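Local coordinates for necrotic enteritis toxin B (Clostridium perfringens, PDB 4I0N), which probably forms membrane pores as a secreted toxin of the leukocidin/hemolysin family, with an alpha-hemolysin-like fold, at residues Thr229-Lys232 / Asn233-Glu236; Phe193-Arg197 / Leu198-Gly202. All blocks are in the same frame, centred on the assembly; numbering follows the deposited sequence. Where two conformers were deposited one is given.

Contact 1 of 2, residues Thr229-Lys232 / Asn233-Glu236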
loop_
_atom_site.group_PDB
_atom_site.type_symbol
_atom_site.label_atom_id
_atom_site.label_comp_id
_atom_site.label_asym_id
_atom_site.label_seq_id
_atom_site.Cartn_x
_atom_site.Cartn_y
_atom_site.Cartn_z
ATOM N N THR A 229 -11.919 9.086 -14.486
ATOM C CA THR A 229 -12.779 9.816 -15.392
ATOM C C THR A 229 -13.089 8.953 -16.625
ATOM O O THR A 229 -12.193 8.288 -17.159
ATOM C CB THR A 229 -12.156 11.177 -15.746
ATOM O OG1 THR A 229 -10.780 11.000 -16.111
ATOM C CG2 THR A 229 -12.201 12.090 -14.519
ATOM N N ALA A 230 -14.350 8.970 -17.047
ATOM C CA ALA A 230 -14.839 8.179 -18.168
ATOM C C ALA A 230 -15.673 9.058 -19.102
ATOM O O ALA A 230 -16.308 10.010 -18.648
ATOM C CB ALA A 230 -15.704 7.042 -17.633
ATOM N N PRO A 231 -15.707 8.718 -20.409
ATOM C CA PRO A 231 -16.704 9.322 -21.288
ATOM C C PRO A 231 -18.100 9.016 -20.745
ATOM O O PRO A 231 -18.273 8.008 -20.058
ATOM C CB PRO A 231 -16.467 8.613 -22.625
ATOM C CG PRO A 231 -15.049 8.092 -22.535
ATOM C CD PRO A 231 -14.892 7.703 -21.104
ATOM N N LYS A 232 -19.074 9.883 -21.022
ATOM C CA LYS A 232 -20.451 9.687 -20.542
ATOM C C LYS A 232 -21.053 8.325 -20.909
ATOM O O LYS A 232 -21.814 7.742 -20.117
ATOM C CB LYS A 232 -21.388 10.781 -21.070
ATOM C CG LYS A 232 -21.170 12.180 -20.525
ATOM C CD LYS A 232 -21.477 12.263 -19.045
ATOM C CE LYS A 232 -21.735 13.695 -18.620
ATOM N NZ LYS A 232 -21.788 13.781 -17.133
ATOM N N ASN A 233 -20.730 7.812 -22.093
ATOM C CA ASN A 233 -21.320 6.534 -22.518
ATOM C C ASN A 233 -20.638 5.259 -21.997
ATOM O O ASN A 233 -21.051 4.154 -22.363
ATOM C CB ASN A 233 -21.475 6.470 -24.047
ATOM C CG ASN A 233 -20.154 6.295 -24.783
ATOM O OD1 ASN A 233 -19.064 6.399 -24.209
ATOM N ND2 ASN A 233 -20.252 6.023 -26.090
ATOM N N ALA A 234 -19.617 5.399 -21.152
ATOM C CA ALA A 234 -18.877 4.231 -20.643
ATOM C C ALA A 234 -19.798 3.321 -19.839
ATOM O O ALA A 234 -20.645 3.793 -19.078
ATOM C CB ALA A 234 -17.702 4.653 -19.771
ATOM N N LYS A 235 -19.638 2.019 -20.033
ATOM C CA LYS A 235 -20.443 1.059 -19.317
ATOM C C LYS A 235 -19.632 0.217 -18.330
ATOM O O LYS A 235 -20.155 -0.170 -17.289
ATOM C CB LYS A 235 -21.239 0.190 -20.290
ATOM C CG LYS A 235 -22.295 0.987 -21.045
ATOM C CD LYS A 235 -23.106 0.123 -21.964
ATOM C CE LYS A 235 -24.098 1.005 -22.729
ATOM N NZ LYS A 235 -24.874 0.152 -23.636
ATOM N N GLU A 236 -18.371 -0.062 -18.666
ATOM C CA GLU A 236 -17.513 -0.861 -17.793
ATOM C C GLU A 236 -16.034 -0.573 -18.023
ATOM O O GLU A 236 -15.603 -0.171 -19.140
ATOM C CB GLU A 236 -17.795 -2.362 -17.976
ATOM C CG GLU A 236 -17.505 -2.886 -19.407
ATOM C CD GLU A 236 -18.622 -2.549 -20.397
ATOM O OE1 GLU A 236 -19.796 -2.922 -20.126
ATOM O OE2 GLU A 236 -18.336 -1.900 -21.445
#

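Contact 2 of 2, residues Phe193-Arg197 / Leu198-Gly202. With EDO (1,2-ethanediol), chain G.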
loop_
_atom_site.group_PDB
_atom_site.type_symbol
_atom_site.label_atom_id
_atom_site.label_comp_id
_atom_site.label_asym_id
_atom_site.label_seq_id
_atom_site.Cartn_x
_atom_site.Cartn_y
_atom_site.Cartn_z
ATOM N N PHE A 193 18.607 -5.639 13.445
ATOM C CA PHE A 193 17.665 -6.250 14.392
ATOM C C PHE A 193 18.366 -7.140 15.395
ATOM O O PHE A 193 17.783 -8.096 15.904
ATOM C CB PHE A 193 16.558 -7.048 13.672
ATOM C CG PHE A 193 15.837 -6.268 12.589
ATOM C CD1 PHE A 193 15.069 -5.149 12.905
ATOM C CD2 PHE A 193 15.898 -6.695 11.259
ATOM C CE1 PHE A 193 14.387 -4.449 11.909
ATOM C CE2 PHE A 193 15.231 -5.998 10.256
ATOM C CZ PHE A 193 14.473 -4.867 10.585
ATOM N N MET A 194 19.609 -6.797 15.702
ATOM C CA MET A 194 20.424 -7.560 16.657
ATOM C C MET A 194 20.054 -7.199 18.095
ATOM O O MET A 194 20.217 -6.045 18.516
ATOM C CB MET A 194 21.906 -7.289 16.380
ATOM C CG MET A 194 22.883 -8.073 17.276
ATOM S SD MET A 194 24.594 -7.512 17.117
ATOM C CE MET A 194 25.007 -8.109 15.466
ATOM N N LYS A 195 19.545 -8.171 18.845
ATOM C CA LYS A 195 19.120 -7.928 20.238
ATOM C C LYS A 195 20.317 -7.707 21.168
ATOM O O LYS A 195 20.322 -6.763 21.974
ATOM C CB LYS A 195 18.230 -9.078 20.726
ATOM C CG LYS A 195 17.570 -8.892 22.083
ATOM C CD LYS A 195 16.594 -10.038 22.318
ATOM C CE LYS A 195 15.926 -9.945 23.681
ATOM N NZ LYS A 195 14.785 -10.913 23.777
ATOM N N SER A 196 21.340 -8.554 21.034
ATOM C CA SER A 196 22.567 -8.445 21.838
ATOM C C SER A 196 23.825 -8.718 21.018
ATOM O O SER A 196 23.859 -9.636 20.209
ATOM C CB SER A 196 22.528 -9.415 23.034
ATOM O OG SER A 196 23.729 -9.350 23.779
ATOM N N ARG A 197 24.872 -7.923 21.251
ATOM C CA ARG A 197 26.174 -8.169 20.629
ATOM C C ARG A 197 26.858 -9.408 21.206
ATOM O O ARG A 197 27.634 -10.078 20.519
ATOM C CB ARG A 197 27.086 -6.965 20.824
ATOM C CG ARG A 197 26.674 -5.751 20.028
ATOM C CD ARG A 197 27.468 -4.559 20.537
ATOM N NE ARG A 197 27.316 -3.398 19.675
ATOM C CZ ARG A 197 27.943 -2.245 19.878
ATOM N NH1 ARG A 197 28.759 -2.113 20.925
ATOM N NH2 ARG A 197 27.756 -1.233 19.043
ATOM N N LEU A 198 26.545 -9.716 22.459
ATOM C CA LEU A 198 27.323 -10.689 23.223
ATOM C C LEU A 198 26.546 -11.930 23.640
ATOM O O LEU A 198 27.149 -12.994 23.867
ATOM C CB LEU A 198 27.933 -10.023 24.462
ATOM C CG LEU A 198 28.770 -8.749 24.272
ATOM C CD1 LEU A 198 29.226 -8.245 25.642
ATOM C CD2 LEU A 198 29.965 -8.971 23.362
ATOM N N TYR A 199 25.228 -11.796 23.762
ATOM C CA TYR A 199 24.405 -12.845 24.369
ATOM C C TYR A 199 23.362 -13.430 23.430
ATOM O O TYR A 199 23.154 -12.904 22.330
ATOM C CB TYR A 199 23.745 -12.333 25.658
ATOM C CG TYR A 199 24.763 -11.807 26.637
ATOM C CD1 TYR A 199 25.708 -12.660 27.210
ATOM C CD2 TYR A 199 24.817 -10.449 26.956
ATOM C CE1 TYR A 199 26.668 -12.177 28.089
ATOM C CE2 TYR A 199 25.779 -9.963 27.851
ATOM C CZ TYR A 199 26.696 -10.825 28.396
ATOM O OH TYR A 199 27.646 -10.352 29.280
ATOM N N ASN A 200 22.741 -14.529 23.883
ATOM C CA ASN A 200 21.603 -15.188 23.224
ATOM C C ASN A 200 22.013 -16.172 22.133
ATOM O O ASN A 200 22.980 -15.935 21.418
ATOM C CB ASN A 200 20.616 -14.163 22.637
ATOM C CG ASN A 200 20.122 -13.153 23.660
ATOM O OD1 ASN A 200 20.033 -11.957 23.364
ATOM N ND2 ASN A 200 19.807 -13.618 24.863
ATOM N N ASN A 201 21.280 -17.278 22.012
ATOM C CA ASN A 201 21.370 -18.123 20.822
ATOM C C ASN A 201 20.839 -17.353 19.599
ATOM O O ASN A 201 20.113 -16.366 19.758
ATOM C CB ASN A 201 20.561 -19.404 21.003
ATOM C CG ASN A 201 21.237 -20.410 21.934
ATOM O OD1 ASN A 201 22.282 -20.145 22.527
ATOM N ND2 ASN A 201 20.636 -21.572 22.050
ATOM N N GLY A 202 21.199 -17.807 18.397
ATOM C CA GLY A 202 20.821 -17.123 17.143
ATOM C C GLY A 202 19.331 -16.887 16.971
ATOM O O GLY A 202 18.897 -15.752 16.702
HETATM C C1 EDO G . 27.209 -17.411 22.569
HETATM O O1 EDO G . 26.532 -16.386 23.307
HETATM C C2 EDO G . 26.275 -18.598 22.360
HETATM O O2 EDO G . 25.694 -18.556 21.049
#

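Contact 1 of 2, residues Thr229-Lys232 / Asn233-Glu236
The side-chain amide of N233 meets the ring of P231 at one corner: its OD1 lies 3.8 Å from CB of P231. The first torsion of N233 (chi1 73°) sets CG between the backbone N and the carbonyl carbon, and a near-zero chi2 (-10°) leaves OD1 on the proline side. N of A234 donates a hydrogen bond to O of P231 over 3.1 Å. The N-H points fairly straight at that oxygen, at 164°. The methyl of A234 comes down beside the same oxygen, with CB 3.4 Å from O of P231. It also meets the methyl of the buried A230, CB to CB at 3.8 Å. The two methyls thus touch beside the hydrogen bond of the turn. The NZ of K232, at the bend, is bonded to the backbone oxygens of D48 and K53. K54 NZ in turn bonds the backbone oxygens of K232 and A234. The arrangement is a type I beta turn from P231 to A234. It lies in the connection from strand 219-231 to strand 236-255, which belong to different sheets of the alpha-hemolysin fold.

Contact 2 of 2, residues Phe193-Arg197 / Leu198-Gly202
An ST turn is formed by S196, in the surface loop that holds 193-202. Its hydroxyl oxygen accepts two backbone N-H groups from the residues that follow. N of Y199 donates to OG of S196 over 2.9 Å, and N of L198 donates to the same OG over 3.1 Å. The two bonds are almost equally bent, at 150° and 151°. With chi1 at 178°, OG lies opposite the backbone N of its own residue and beside the carbonyl carbon, from where it faces both donors. Two bonds therefore grip one oxygen and hold the side chain in this rotamer. The chain reverses sharply here. The side chain of Y199 lies next to the same oxygen, with its CD2 3.5 Å from OG of S196, and the ring is set obliquely to it. One face of that ring carries CB of L198, 3.9 Å above its centre. K195 NZ forms a salt bridge with D208, and R197 NE bonds to Q191. This loop runs between strand 165-172 and helix 214-217. M194 packs on Y250 and L252 of strand 236-255, and R197 pairs by its backbone with W259 of strand 258-279.

Contacts 1 and 2 lie on opposite sides of the centre of this elongated chain. Their centres are about 59 Å apart, and their nearest atoms about 39 Å. They do not touch. Strand 236-255 relates them: contact 1 leads into its beginning, while contact 2 packs against it near its other end. Both are surface turns, and both lie away from D30, a magnesium-binding residue of this protein. A bound magnesium ion lies about 13 Å from the side chain of R197 in contact 2. By comparison with alpha-hemolysin, contact 2 probably belongs to the rim region, and contact 1 to the far end of the beta sandwich.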